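Local coordinates for protein TsrD (Streptomyces laurentii, PDB 5X7L) that belongs to the SnoaL-like polyketide cyclase family of NTF2-fold proteins, in which helices pack against an antiparallel beta sheet, and forms an assembly of two subunits, at residues B[66-71]-B[80-85]; B[102-107]-B[130-135]; B[10-15]-B[114-119]. One frame throughout, in Å; residues are numbered along the deposited sequence.

Contact 1 (B[66-71]-B[80-85]); sequences LTLDDL and ARMTFS
Asp69 and Thr83 make the one direct hydrogen bond between side chains of segments 66-71 and 80-85: the Thr83 hydroxyl donates from OG1 to Asp69 OD2 over 2.7 Å, meeting the syn lone pair of the carboxylate. Equally short is the backbone bond from Asp69 N to Arg81 O (2.7 Å), and the same carbonyl oxygen takes a second, longer one from Asp70 N at 3.2 Å. Two consecutive residues facing Arg81 form a classic beta bulge, which shifts the register by one; within it Arg81 N returns a bond to Asp70 O, and regular antiparallel pairing flanks it, doubly bonded at Thr67-Thr83 and non-hydrogen-bonded at Leu71-Ala80.

The bulge also places a carboxylate beside Arg81. A bend at chi3 (65°) folds the arginine back and lays one face of its guanidinium against Asp69 CB, 3.5 Å from NH1. Asp69 OD2 stands well out of the guanidinium plane and 4.0 Å from NH1, a long salt bridge, presumably acting through charge, since no N-H points at the oxygen. Water supplies the directed bonds: one molecule joins Asp69 OD2 to Arg81 NH1, another, at the guanidinium edge, joins Asp70 OD2 to Arg81 NE. Asp70 OD2 has its stronger partner in Lys77 of the second subunit, and Trp121 of that subunit makes a cation-pi contact with Arg81.

The other face of the hairpin is apolar. Leu68 CD1 rests 3.7 Å from Ala80 CB and also touches CG of selenomethionine Met82, while Leu66 CD1 reaches Met82 CB and Phe84 CB, both at 4.0 Å. Helix 6-22 covers this side through Leu17, Tyr20 and Met13, Trp57 of helix 47-60 meets the Phe84 ring edge-to-face, and strand 101-113 pairs with the far side of strand 77-88.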
ATOM      1  N   LEU B  66      14.216   8.248   2.352  1.00 12.01           N
ATOM      2  CA  LEU B  66      13.417   7.115   1.911  1.00 11.44           C
ATOM      3  C   LEU B  66      14.105   5.860   2.407  1.00 11.67           C
ATOM      4  O   LEU B  66      15.252   5.590   2.041  1.00 12.91           O
ATOM      5  CB  LEU B  66      13.288   7.093   0.385  1.00 11.46           C
ATOM      6  CG  LEU B  66      12.365   6.019  -0.202  1.00 11.43           C
ATOM      7  CD1 LEU B  66      10.921   6.259   0.218  1.00 12.05           C
ATOM      8  CD2 LEU B  66      12.490   5.980  -1.718  1.00 12.65           C
ATOM      9  N   THR B  67      13.419   5.112   3.263  1.00 12.33           N
ATOM     10  CA  THR B  67      14.010   3.925   3.863  1.00 13.27           C
ATOM     11  C   THR B  67      13.135   2.701   3.632  1.00 12.15           C
ATOM     12  O   THR B  67      11.915   2.803   3.480  1.00 12.77           O
ATOM     13  CB  THR B  67      14.261   4.121   5.368  1.00 15.27           C
ATOM     14  OG1 THR B  67      13.040   4.494   6.011  1.00 16.49           O
ATOM     15  CG2 THR B  67      15.311   5.206   5.596  1.00 17.63           C
ATOM     16  N   LEU B  68      13.793   1.548   3.585  1.00 12.52           N
ATOM     17  CA  LEU B  68      13.145   0.283   3.292  1.00 12.14           C
ATOM     18  C   LEU B  68      12.789  -0.453   4.579  1.00 12.08           C
ATOM     19  O   LEU B  68      13.671  -0.845   5.345  1.00 14.70           O
ATOM     20  CB  LEU B  68      14.064  -0.573   2.422  1.00 13.15           C
ATOM     21  CG  LEU B  68      13.492  -1.889   1.901  1.00 13.56           C
ATOM     22  CD1 LEU B  68      12.282  -1.664   1.014  1.00 13.02           C
ATOM     23  CD2 LEU B  68      14.578  -2.632   1.143  1.00 15.83           C
ATOM     24  N   ASP B  69      11.494  -0.624   4.814  1.00 11.87           N
ATOM     25  CA  ASP B  69      10.999  -1.310   6.006  1.00 12.42           C
ATOM     26  C   ASP B  69      10.879  -2.812   5.799  1.00 12.36           C
ATOM     27  O   ASP B  69      11.091  -3.588   6.728  1.00 13.71           O
ATOM     28  CB  ASP B  69       9.640  -0.747   6.412  1.00 13.75           C
ATOM     29  CG  ASP B  69       9.709   0.714   6.789  1.00 14.64           C
ATOM     30  OD1 ASP B  69      10.511   1.060   7.680  1.00 17.42           O
ATOM     31  OD2 ASP B  69       8.963   1.516   6.191  1.00 14.87           O
ATOM     32  N   ASP B  70      10.505  -3.219   4.592  1.00 11.77           N
ATOM     33  CA  ASP B  70      10.375  -4.637   4.278  1.00 11.67           C
ATOM     34  C   ASP B  70      10.440  -4.825   2.771  1.00 11.58           C
ATOM     35  O   ASP B  70      10.091  -3.924   2.007  1.00 12.62           O
ATOM     36  CB  ASP B  70       9.060  -5.199   4.841  1.00 12.87           C
ATOM     37  CG  ASP B  70       9.068  -6.717   4.978  1.00 14.01           C
ATOM     38  OD1 ASP B  70      10.131  -7.349   4.793  1.00 14.82           O
ATOM     39  OD2 ASP B  70       8.000  -7.288   5.283  1.00 14.90           O
ATOM     40  N   LEU B  71      10.904  -5.999   2.364  1.00 12.23           N
ATOM     41  CA  LEU B  71      10.998  -6.379   0.962  1.00 12.22           C
ATOM     42  C   LEU B  71      10.500  -7.812   0.823  1.00 11.75           C
ATOM     43  O   LEU B  71      10.941  -8.696   1.560  1.00 13.47           O
ATOM     44  CB  LEU B  71      12.442  -6.266   0.468  1.00 13.34           C
ATOM     45  CG  LEU B  71      12.714  -6.680  -0.981  1.00 13.93           C
ATOM     46  CD1 LEU B  71      12.021  -5.746  -1.962  1.00 14.63           C
ATOM     47  CD2 LEU B  71      14.212  -6.726  -1.247  1.00 15.35           C
ATOM     48  N   ALA B  80       8.094  -3.483  -1.976  1.00 10.23           N
ATOM     49  CA  ALA B  80       8.880  -2.682  -1.045  1.00 10.65           C
ATOM     50  C   ALA B  80       7.957  -1.846  -0.168  1.00 10.58           C
ATOM     51  O   ALA B  80       7.217  -0.998  -0.671  1.00 11.18           O
ATOM     52  CB  ALA B  80       9.845  -1.783  -1.808  1.00 11.41           C
ATOM     53  N   ARG B  81       7.987  -2.105   1.137  1.00 10.50           N
ATOM     54  CA  ARG B  81       7.319  -1.240   2.099  1.00 10.46           C
ATOM     55  C   ARG B  81       8.348  -0.235   2.590  1.00 10.36           C
ATOM     56  O   ARG B  81       9.428  -0.622   3.044  1.00 11.10           O
ATOM     57  CB  ARG B  81       6.747  -2.039   3.271  1.00 11.25           C
ATOM     58  CG  ARG B  81       6.037  -1.162   4.292  1.00 11.67           C
ATOM     59  CD  ARG B  81       5.179  -1.947   5.260  1.00 12.64           C
ATOM     60  NE  ARG B  81       5.949  -2.831   6.131  1.00 13.02           N
ATOM     61  CZ  ARG B  81       6.531  -2.460   7.270  1.00 14.21           C
ATOM     62  NH1 ARG B  81       6.466  -1.199   7.687  1.00 15.36           N
ATOM     63  NH2 ARG B  81       7.190  -3.356   7.999  1.00 15.48           N
HETATM   64  N   MSE B  82       8.020   1.052   2.496  1.00 10.80           N
HETATM   65  CA  MSE B  82       8.985   2.117   2.748  1.00 10.44           C
HETATM   66  C   MSE B  82       8.396   3.217   3.602  1.00 10.99           C
HETATM   67  O   MSE B  82       7.174   3.325   3.756  1.00 11.17           O
HETATM   68  CB  MSE B  82       9.479   2.696   1.417  1.00 11.29           C
HETATM   69  CG  MSE B  82      10.292   1.682   0.619  1.00 12.03           C
HETATM   70 SE   MSE B  82      10.740   2.293  -1.179  0.77 13.34          SE
HETATM   71  CE  MSE B  82       9.006   1.962  -2.001  1.00 14.36           C
ATOM     72  N   THR B  83       9.290   4.028   4.164  1.00 11.39           N
ATOM     73  CA  THR B  83       8.935   5.229   4.905  1.00 11.53           C
ATOM     74  C   THR B  83       9.580   6.423   4.207  1.00 11.01           C
ATOM     75  O   THR B  83      10.773   6.399   3.897  1.00 11.74           O
ATOM     76  CB  THR B  83       9.400   5.146   6.370  1.00 12.65           C
ATOM     77  OG1 THR B  83       8.724   4.065   7.017  1.00 13.60           O
ATOM     78  CG2 THR B  83       9.084   6.435   7.114  1.00 14.17           C
ATOM     79  N   PHE B  84       8.781   7.460   3.975  1.00 11.33           N
ATOM     80  CA  PHE B  84       9.177   8.639   3.212  1.00 11.26           C
ATOM     81  C   PHE B  84       9.002   9.860   4.105  1.00 11.01           C
ATOM     82  O   PHE B  84       7.897  10.120   4.591  1.00 11.64           O
ATOM     83  CB  PHE B  84       8.298   8.727   1.962  1.00 12.33           C
ATOM     84  CG  PHE B  84       8.547   9.929   1.096  1.00 14.38           C
ATOM     85  CD1 PHE B  84       9.818  10.230   0.633  1.00 15.91           C
ATOM     86  CD2 PHE B  84       7.483  10.724   0.686  1.00 16.30           C
ATOM     87  CE1 PHE B  84      10.026  11.323  -0.192  1.00 18.07           C
ATOM     88  CE2 PHE B  84       7.685  11.815  -0.139  1.00 17.51           C
ATOM     89  CZ  PHE B  84       8.958  12.117  -0.577  1.00 18.02           C
ATOM     90  N   SER B  85      10.086  10.591   4.345  1.00 11.51           N
ATOM     91  CA  SER B  85      10.040  11.725   5.263  1.00 11.63           C
ATOM     92  C   SER B  85      10.889  12.880   4.758  1.00 11.32           C
ATOM     93  O   SER B  85      11.718  12.719   3.861  1.00 11.79           O
ATOM     94  CB  SER B  85      10.505  11.310   6.663  1.00 12.40           C
ATOM     95  OG  SER B  85      11.869  10.927   6.658  1.00 13.12           O
TER
HETATM   96  O   HOH W   1       6.010   1.403   6.425  1.00 17.64           O
HETATM   97  O   HOH W   2       6.119  -5.630   6.247  1.00 15.40           O

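Contact 2 (B[102-107]-B[130-135]); sequences FSVGLI and HRQLGA
The flat amide of Gln132 works by its edge, docking on the backbone of Ser103. Its OE1 accepts from Ser103 N over 2.7 Å, with the N-H lying in the plane of the amide carbonyl, and NE2 returns a bond to Ser103 O at 3.0 Å. The two bonds differ in shape: Ser103 O lies close to the amide plane of Gln132, yet NE2 approaches 43° above the plane of the Ser103 carbonyl, off its lone pairs. Gripped at both ends, the amide has its rotation fixed and its oxygen and nitrogen told apart. With chi2 near 171° the glutamine is extended beyond CG, which carries the group across from the helix to the strand.

Around this pair the packing is light. OE1 lies 3.1 Å from Phe102 CA and also near its CB, and Val104 CG1 lies 3.8 Å from NE2. Leu133 CD2 touches Phe102 CB at 3.9 Å and meets the phenyl ring obliquely; that ring also contacts the ring of Phe84, their planes at about 60°.

Strand 116-124 lends its backbone to Ile107 and, just past its end, Asp125 bonds Gly105; two residues before Gly105, on the same edge, Ser103 is served by a side chain instead. Here the Gln132 amide takes the place of a neighbouring strand's peptide, giving and accepting one bond each. The helix that provides it, 126-132, closes in a Schellman motif, with Ala135 N bonded to His130 O, a weak bond from Gly134 N to Arg131 O, and positive phi at Gly134: a capped C-terminal helix pinned to the sheet of an NTF2-like fold.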
ATOM      1  N   PHE B 102       7.199  15.910   7.554  1.00 13.18           N
ATOM      2  CA  PHE B 102       6.250  14.830   7.324  1.00 12.56           C
ATOM      3  C   PHE B 102       6.977  13.496   7.378  1.00 12.29           C
ATOM      4  O   PHE B 102       8.188  13.429   7.174  1.00 12.20           O
ATOM      5  CB  PHE B 102       5.544  14.990   5.970  1.00 13.67           C
ATOM      6  CG  PHE B 102       6.466  14.869   4.789  1.00 13.82           C
ATOM      7  CD1 PHE B 102       7.104  15.987   4.272  1.00 14.21           C
ATOM      8  CD2 PHE B 102       6.705  13.633   4.200  1.00 14.48           C
ATOM      9  CE1 PHE B 102       7.959  15.878   3.190  1.00 14.62           C
ATOM     10  CE2 PHE B 102       7.563  13.518   3.120  1.00 14.53           C
ATOM     11  CZ  PHE B 102       8.190  14.642   2.614  1.00 14.56           C
ATOM     12  N   SER B 103       6.224  12.440   7.655  1.00 11.92           N
ATOM     13  CA  SER B 103       6.720  11.079   7.550  1.00 11.83           C
ATOM     14  C   SER B 103       5.521  10.195   7.263  1.00 11.97           C
ATOM     15  O   SER B 103       4.586  10.143   8.066  1.00 12.80           O
ATOM     16  CB  SER B 103       7.424  10.638   8.832  1.00 12.79           C
ATOM     17  OG  SER B 103       7.922   9.318   8.685  1.00 13.87           O
ATOM     18  N   VAL B 104       5.535   9.530   6.110  1.00 11.77           N
ATOM     19  CA  VAL B 104       4.421   8.674   5.710  1.00 12.44           C
ATOM     20  C   VAL B 104       4.910   7.346   5.163  1.00 12.05           C
ATOM     21  O   VAL B 104       6.021   7.235   4.640  1.00 12.66           O
ATOM     22  CB  VAL B 104       3.516   9.346   4.648  1.00 13.16           C
ATOM     23  CG1 VAL B 104       2.806  10.549   5.245  1.00 14.98           C
ATOM     24  CG2 VAL B 104       4.313   9.738   3.409  1.00 13.62           C
ATOM     25  N   GLY B 105       4.052   6.342   5.272  1.00 11.64           N
ATOM     26  CA  GLY B 105       4.345   5.032   4.730  1.00 11.70           C
ATOM     27  C   GLY B 105       3.828   4.875   3.314  1.00 11.33           C
ATOM     28  O   GLY B 105       2.879   5.546   2.888  1.00 11.66           O
ATOM     29  N   LEU B 106       4.467   3.975   2.579  1.00 11.27           N
ATOM     30  CA  LEU B 106       4.009   3.600   1.251  1.00 11.79           C
ATOM     31  C   LEU B 106       4.392   2.152   1.002  1.00 10.92           C
ATOM     32  O   LEU B 106       5.294   1.613   1.654  1.00 11.27           O
ATOM     33  CB  LEU B 106       4.611   4.521   0.182  1.00 12.67           C
ATOM     34  CG  LEU B 106       6.142   4.506   0.054  1.00 13.33           C
ATOM     35  CD1 LEU B 106       6.592   4.705  -1.389  1.00 14.87           C
ATOM     36  CD2 LEU B 106       6.819   5.509   0.979  1.00 14.14           C
ATOM     37  N   ILE B 107       3.680   1.525   0.075  1.00 10.88           N
ATOM     38  CA  ILE B 107       4.042   0.202  -0.409  1.00 10.78           C
ATOM     39  C   ILE B 107       4.012   0.243  -1.931  1.00 10.89           C
ATOM     40  O   ILE B 107       2.999   0.620  -2.522  1.00 11.25           O
ATOM     41  CB  ILE B 107       3.096  -0.898   0.110  1.00 11.26           C
ATOM     42  CG1 ILE B 107       3.085  -0.920   1.642  1.00 11.58           C
ATOM     43  CG2 ILE B 107       3.513  -2.251  -0.457  1.00 11.92           C
ATOM     44  CD1 ILE B 107       2.027  -1.824   2.244  1.00 11.70           C
ATOM     45  N   HIS B 130      -1.527  14.806   3.876  1.00 15.10           N
ATOM     46  CA  HIS B 130      -2.358  16.011   3.916  1.00 16.09           C
ATOM     47  C   HIS B 130      -2.533  16.543   5.332  1.00 16.92           C
ATOM     48  O   HIS B 130      -2.457  17.750   5.563  1.00 18.11           O
ATOM     49  CB  HIS B 130      -3.729  15.738   3.299  1.00 17.12           C
ATOM     50  CG  HIS B 130      -3.749  15.847   1.808  1.00 17.80           C
ATOM     51  ND1 HIS B 130      -3.138  14.928   0.985  1.00 17.93           N
ATOM     52  CD2 HIS B 130      -4.306  16.774   0.993  1.00 19.55           C
ATOM     53  CE1 HIS B 130      -3.321  15.282  -0.275  1.00 19.54           C
ATOM     54  NE2 HIS B 130      -4.024  16.399  -0.297  1.00 20.93           N
ATOM     55  N   ARG B 131      -2.768  15.639   6.277  1.00 16.62           N
ATOM     56  CA  ARG B 131      -2.947  16.039   7.669  1.00 18.77           C
ATOM     57  C   ARG B 131      -1.672  16.628   8.262  1.00 17.73           C
ATOM     58  O   ARG B 131      -1.714  17.659   8.930  1.00 19.36           O
ATOM     59  CB  ARG B 131      -3.442  14.859   8.504  1.00 22.36           C
ATOM     60  CG  ARG B 131      -4.937  14.653   8.348  1.00 26.62           C
ATOM     61  CD  ARG B 131      -5.431  13.388   9.015  1.00 30.44           C
ATOM     62  NE  ARG B 131      -6.877  13.246   8.853  1.00 33.73           N
ATOM     63  CZ  ARG B 131      -7.544  12.103   8.983  1.00 34.75           C
ATOM     64  NH1 ARG B 131      -6.904  10.977   9.277  1.00 36.31           N
ATOM     65  NH2 ARG B 131      -8.862  12.085   8.812  1.00 35.13           N
ATOM     66  N   GLN B 132      -0.539  15.988   8.001  1.00 16.19           N
ATOM     67  CA  GLN B 132       0.733  16.463   8.536  1.00 16.24           C
ATOM     68  C   GLN B 132       1.151  17.802   7.939  1.00 17.02           C
ATOM     69  O   GLN B 132       1.757  18.628   8.624  1.00 18.19           O
ATOM     70  CB  GLN B 132       1.823  15.428   8.295  1.00 16.18           C
ATOM     71  CG  GLN B 132       1.623  14.151   9.081  1.00 16.23           C
ATOM     72  CD  GLN B 132       2.587  13.073   8.653  1.00 17.03           C
ATOM     73  OE1 GLN B 132       3.707  13.363   8.257  1.00 19.87           O
ATOM     74  NE2 GLN B 132       2.155  11.823   8.714  1.00 17.64           N
ATOM     75  N   LEU B 133       0.826  18.023   6.671  1.00 16.39           N
ATOM     76  CA  LEU B 133       1.244  19.245   5.988  1.00 18.32           C
ATOM     77  C   LEU B 133       0.202  20.361   6.075  1.00 20.57           C
ATOM     78  O   LEU B 133       0.335  21.394   5.416  1.00 22.35           O
ATOM     79  CB  LEU B 133       1.607  18.935   4.535  1.00 18.35           C
ATOM     80  CG  LEU B 133       2.795  17.977   4.386  1.00 16.77           C
ATOM     81  CD1 LEU B 133       3.103  17.729   2.917  1.00 18.01           C
ATOM     82  CD2 LEU B 133       4.034  18.484   5.119  1.00 16.79           C
ATOM     83  N   GLY B 134      -0.817  20.154   6.905  1.00 21.99           N
ATOM     84  CA  GLY B 134      -1.765  21.206   7.257  1.00 23.73           C
ATOM     85  C   GLY B 134      -2.860  21.462   6.242  1.00 25.34           C
ATOM     86  O   GLY B 134      -3.540  22.486   6.306  1.00 26.79           O
ATOM     87  N   ALA B 135      -3.038  20.531   5.308  1.00 27.08           N
ATOM     88  CA  ALA B 135      -4.042  20.676   4.256  1.00 28.05           C
ATOM     89  C   ALA B 135      -5.410  20.157   4.693  1.00 30.29           C
ATOM     90  O   ALA B 135      -6.427  20.497   4.090  1.00 32.39           O
ATOM     91  CB  ALA B 135      -3.587  19.959   2.996  1.00 27.79           C
TER

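Contact 3 (B[10-15]-B[114-119]); sequences QQLMEH and DGLFAQ
Leu12 and Met13 of helix 6-22 pack on Phe117, near the start of strand 116-124, in the helix-on-sheet packing of the NTF2-like fold. The strand has just left a tight hairpin turn whose two central residues, Asp114 and Gly115, both have positive phi, as in a type I' turn. Helix and strand axes pass 9.6 Å apart at an angle of 71°, a separation bridged mostly by side chains.

Phe117 reaches toward the helix, and Leu12 comes over a face of its ring. The CD1 methyl sits 4.1 Å from the ring centroid and 28° off the normal, a CH-pi contact displaced toward CE1, which it approaches to 3.6 Å. Leu12 CB adds a second touch, 3.7 Å from Phe117 CZ. A chi1 of -64°, with CG anti to the carbonyl carbon, carries the leucine's branch to the ring, with CD1 over its face and the other methyl, CD2, 3.7 Å from Gly115 O and 4.2 Å from Leu116 CD2. One leucine thus spans the turn and the first two strand residues.

Selenomethionine Met13 approaches the phenyl ring obliquely, near CE2 and CZ. Its chain bends at chi2 and chi3, bringing SE to 3.7 Å from Phe117 CE2 in a Met-aromatic contact. Phe110 of strand 101-113 stacks with the same aromatic ring, while Met13 itself extends to Ala80 and Met82 of strand 77-88.

The contact is made by dispersion and by weak CH-pi and selenium-aromatic attraction. Its stability should therefore rest on burial and close shape matching, and its forces set the direction of approach less strictly than directed polar bonds would.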
ATOM      1  N   GLN B  10      17.458  -7.084  -4.224  1.00 16.42           N
ATOM      2  CA  GLN B  10      17.953  -6.213  -3.159  1.00 16.87           C
ATOM      3  C   GLN B  10      18.868  -5.123  -3.716  1.00 15.89           C
ATOM      4  O   GLN B  10      18.806  -3.973  -3.281  1.00 16.30           O
ATOM      5  CB  GLN B  10      18.686  -7.024  -2.094  1.00 18.37           C
ATOM      6  CG  GLN B  10      17.762  -7.884  -1.252  1.00 20.86           C
ATOM      7  N   GLN B  11      19.700  -5.480  -4.691  1.00 16.03           N
ATOM      8  CA  GLN B  11      20.580  -4.503  -5.329  1.00 16.71           C
ATOM      9  C   GLN B  11      19.785  -3.459  -6.114  1.00 14.64           C
ATOM     10  O   GLN B  11      20.124  -2.276  -6.077  1.00 15.73           O
ATOM     11  CB  GLN B  11      21.597  -5.189  -6.245  1.00 21.16           C
ATOM     12  CG  GLN B  11      22.591  -4.229  -6.888  1.00 28.72           C
ATOM     13  CD  GLN B  11      23.452  -3.495  -5.872  1.00 36.40           C
ATOM     14  OE1 GLN B  11      23.159  -2.359  -5.495  1.00 40.01           O
ATOM     15  NE2 GLN B  11      24.522  -4.145  -5.423  1.00 39.90           N
ATOM     16  N   LEU B  12      18.739  -3.889  -6.820  1.00 14.38           N
ATOM     17  CA  LEU B  12      17.848  -2.942  -7.498  1.00 14.49           C
ATOM     18  C   LEU B  12      17.285  -1.943  -6.497  1.00 12.88           C
ATOM     19  O   LEU B  12      17.265  -0.739  -6.753  1.00 13.60           O
ATOM     20  CB  LEU B  12      16.687  -3.650  -8.209  1.00 15.13           C
ATOM     21  CG  LEU B  12      16.993  -4.609  -9.361  1.00 16.42           C
ATOM     22  CD1 LEU B  12      15.691  -5.165  -9.919  1.00 18.49           C
ATOM     23  CD2 LEU B  12      17.796  -3.933 -10.460  1.00 18.89           C
HETATM   24  N   MSE B  13      16.833  -2.447  -5.354  1.00 12.97           N
HETATM   25  CA  MSE B  13      16.247  -1.581  -4.335  1.00 13.18           C
HETATM   26  C   MSE B  13      17.257  -0.609  -3.768  1.00 12.61           C
HETATM   27  O   MSE B  13      16.906   0.529  -3.470  1.00 13.50           O
HETATM   28  CB  MSE B  13      15.637  -2.397  -3.198  1.00 13.68           C
HETATM   29  CG  MSE B  13      14.348  -3.104  -3.591  1.00 14.83           C
HETATM   30 SE   MSE B  13      12.976  -1.896  -4.297  0.80 15.76          SE
HETATM   31  CE  MSE B  13      13.019  -0.514  -2.911  1.00 15.09           C
ATOM     32  N   GLU B  14      18.511  -1.030  -3.616  1.00 13.28           N
ATOM     33  CA  GLU B  14      19.544  -0.114  -3.121  1.00 14.98           C
ATOM     34  C   GLU B  14      19.703   1.074  -4.070  1.00 13.36           C
ATOM     35  O   GLU B  14      19.813   2.221  -3.633  1.00 13.86           O
ATOM     36  CB  GLU B  14      20.881  -0.835  -2.934  1.00 17.11           C
ATOM     37  CG  GLU B  14      20.892  -1.802  -1.761  1.00 19.78           C
ATOM     38  N   HIS B  15      19.694   0.802  -5.369  1.00 13.13           N
ATOM     39  CA  HIS B  15      19.759   1.875  -6.354  1.00 13.27           C
ATOM     40  C   HIS B  15      18.517   2.757  -6.319  1.00 11.94           C
ATOM     41  O   HIS B  15      18.621   3.977  -6.421  1.00 12.74           O
ATOM     42  CB  HIS B  15      19.956   1.313  -7.759  1.00 14.54           C
ATOM     43  CG  HIS B  15      21.357   0.877  -8.037  1.00 16.55           C
ATOM     44  ND1 HIS B  15      22.403   1.767  -8.145  1.00 18.33           N
ATOM     45  CD2 HIS B  15      21.890  -0.353  -8.233  1.00 19.28           C
ATOM     46  CE1 HIS B  15      23.519   1.108  -8.399  1.00 21.89           C
ATOM     47  NE2 HIS B  15      23.235  -0.181  -8.456  1.00 21.26           N
ATOM     48  N   ASP B 114      13.197  -7.807 -18.030  1.00 16.79           N
ATOM     49  CA  ASP B 114      14.570  -7.633 -18.495  1.00 17.51           C
ATOM     50  C   ASP B 114      15.493  -7.243 -17.338  1.00 16.33           C
ATOM     51  O   ASP B 114      16.397  -6.425 -17.501  1.00 17.26           O
ATOM     52  CB  ASP B 114      14.632  -6.582 -19.610  1.00 19.17           C
ATOM     53  CG  ASP B 114      13.722  -6.917 -20.777  1.00 21.78           C
ATOM     54  OD1 ASP B 114      13.779  -8.062 -21.270  1.00 22.92           O
ATOM     55  OD2 ASP B 114      12.946  -6.033 -21.200  1.00 23.44           O
ATOM     56  N   GLY B 115      15.246  -7.823 -16.167  1.00 15.60           N
ATOM     57  CA  GLY B 115      16.087  -7.599 -14.997  1.00 15.81           C
ATOM     58  C   GLY B 115      15.944  -6.245 -14.319  1.00 14.37           C
ATOM     59  O   GLY B 115      16.764  -5.902 -13.466  1.00 15.25           O
ATOM     60  N   LEU B 116      14.908  -5.486 -14.680  1.00 13.49           N
ATOM     61  CA  LEU B 116      14.696  -4.136 -14.149  1.00 12.63           C
ATOM     62  C   LEU B 116      13.225  -3.933 -13.799  1.00 12.01           C
ATOM     63  O   LEU B 116      12.357  -4.623 -14.331  1.00 13.34           O
ATOM     64  CB  LEU B 116      15.136  -3.088 -15.173  1.00 12.88           C
ATOM     65  CG  LEU B 116      16.620  -3.104 -15.552  1.00 13.78           C
ATOM     66  CD1 LEU B 116      16.863  -2.292 -16.815  1.00 14.54           C
ATOM     67  CD2 LEU B 116      17.487  -2.579 -14.414  1.00 15.40           C
ATOM     68  N   PHE B 117      12.936  -2.983 -12.915  1.00 11.91           N
ATOM     69  CA  PHE B 117      11.544  -2.631 -12.638  1.00 12.18           C
ATOM     70  C   PHE B 117      10.968  -1.906 -13.851  1.00 11.72           C
ATOM     71  O   PHE B 117      11.543  -0.925 -14.314  1.00 12.44           O
ATOM     72  CB  PHE B 117      11.417  -1.734 -11.407  1.00 11.92           C
ATOM     73  CG  PHE B 117      11.978  -2.322 -10.139  1.00 11.87           C
ATOM     74  CD1 PHE B 117      11.897  -3.685  -9.868  1.00 12.62           C
ATOM     75  CD2 PHE B 117      12.561  -1.492  -9.190  1.00 13.00           C
ATOM     76  CE1 PHE B 117      12.404  -4.202  -8.685  1.00 13.23           C
ATOM     77  CE2 PHE B 117      13.067  -2.002  -8.009  1.00 13.81           C
ATOM     78  CZ  PHE B 117      12.990  -3.359  -7.753  1.00 13.64           C
ATOM     79  N   ALA B 118       9.834  -2.384 -14.359  1.00 11.86           N
ATOM     80  CA  ALA B 118       9.246  -1.844 -15.589  1.00 12.57           C
ATOM     81  C   ALA B 118       7.900  -1.164 -15.372  1.00 11.96           C
ATOM     82  O   ALA B 118       7.414  -0.451 -16.250  1.00 12.86           O
ATOM     83  CB  ALA B 118       9.102  -2.950 -16.626  1.00 13.92           C
ATOM     84  N   GLN B 119       7.300  -1.388 -14.211  1.00 12.11           N
ATOM     85  CA  GLN B 119       5.976  -0.885 -13.921  1.00 13.05           C
ATOM     86  C   GLN B 119       5.740  -1.029 -12.421  1.00 11.50           C
ATOM     87  O   GLN B 119       6.381  -1.860 -11.783  1.00 12.16           O
ATOM     88  CB  GLN B 119       4.976  -1.688 -14.758  1.00 18.67           C
ATOM     89  CG  GLN B 119       3.572  -1.774 -14.252  1.00 18.58           C
ATOM     90  CD  GLN B 119       2.643  -2.476 -15.221  1.00 15.91           C
ATOM     91  OE1 GLN B 119       3.065  -3.211 -16.124  1.00 15.79           O
ATOM     92  NE2 GLN B 119       1.363  -2.241 -15.040  1.00 16.14           N
TER

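How the contacts relate
All three contacts use one four-stranded antiparallel sheet, but each joins it differently. Contact 1 is partly buried and binds strand to strand through backbone bonds, with a polar, hydrated face turned to the second subunit; contact 2 also touches that subunit, contact 3 does not. Contacts 2 and 3 are buried, dock helices on the sheet and lie on opposite sides of the chain's centre, about 26 Å apart between centres. They differ in chemistry: contact 2 relies on a paired amide, contact 3 on apolar and aromatic packing. Contact 1 touches both. Met82 and Phe84 probably bond through their backbones to Leu106 and Val104, and Leu71, Ala80 and Met82 supply part of the sheet surface beneath 10-15.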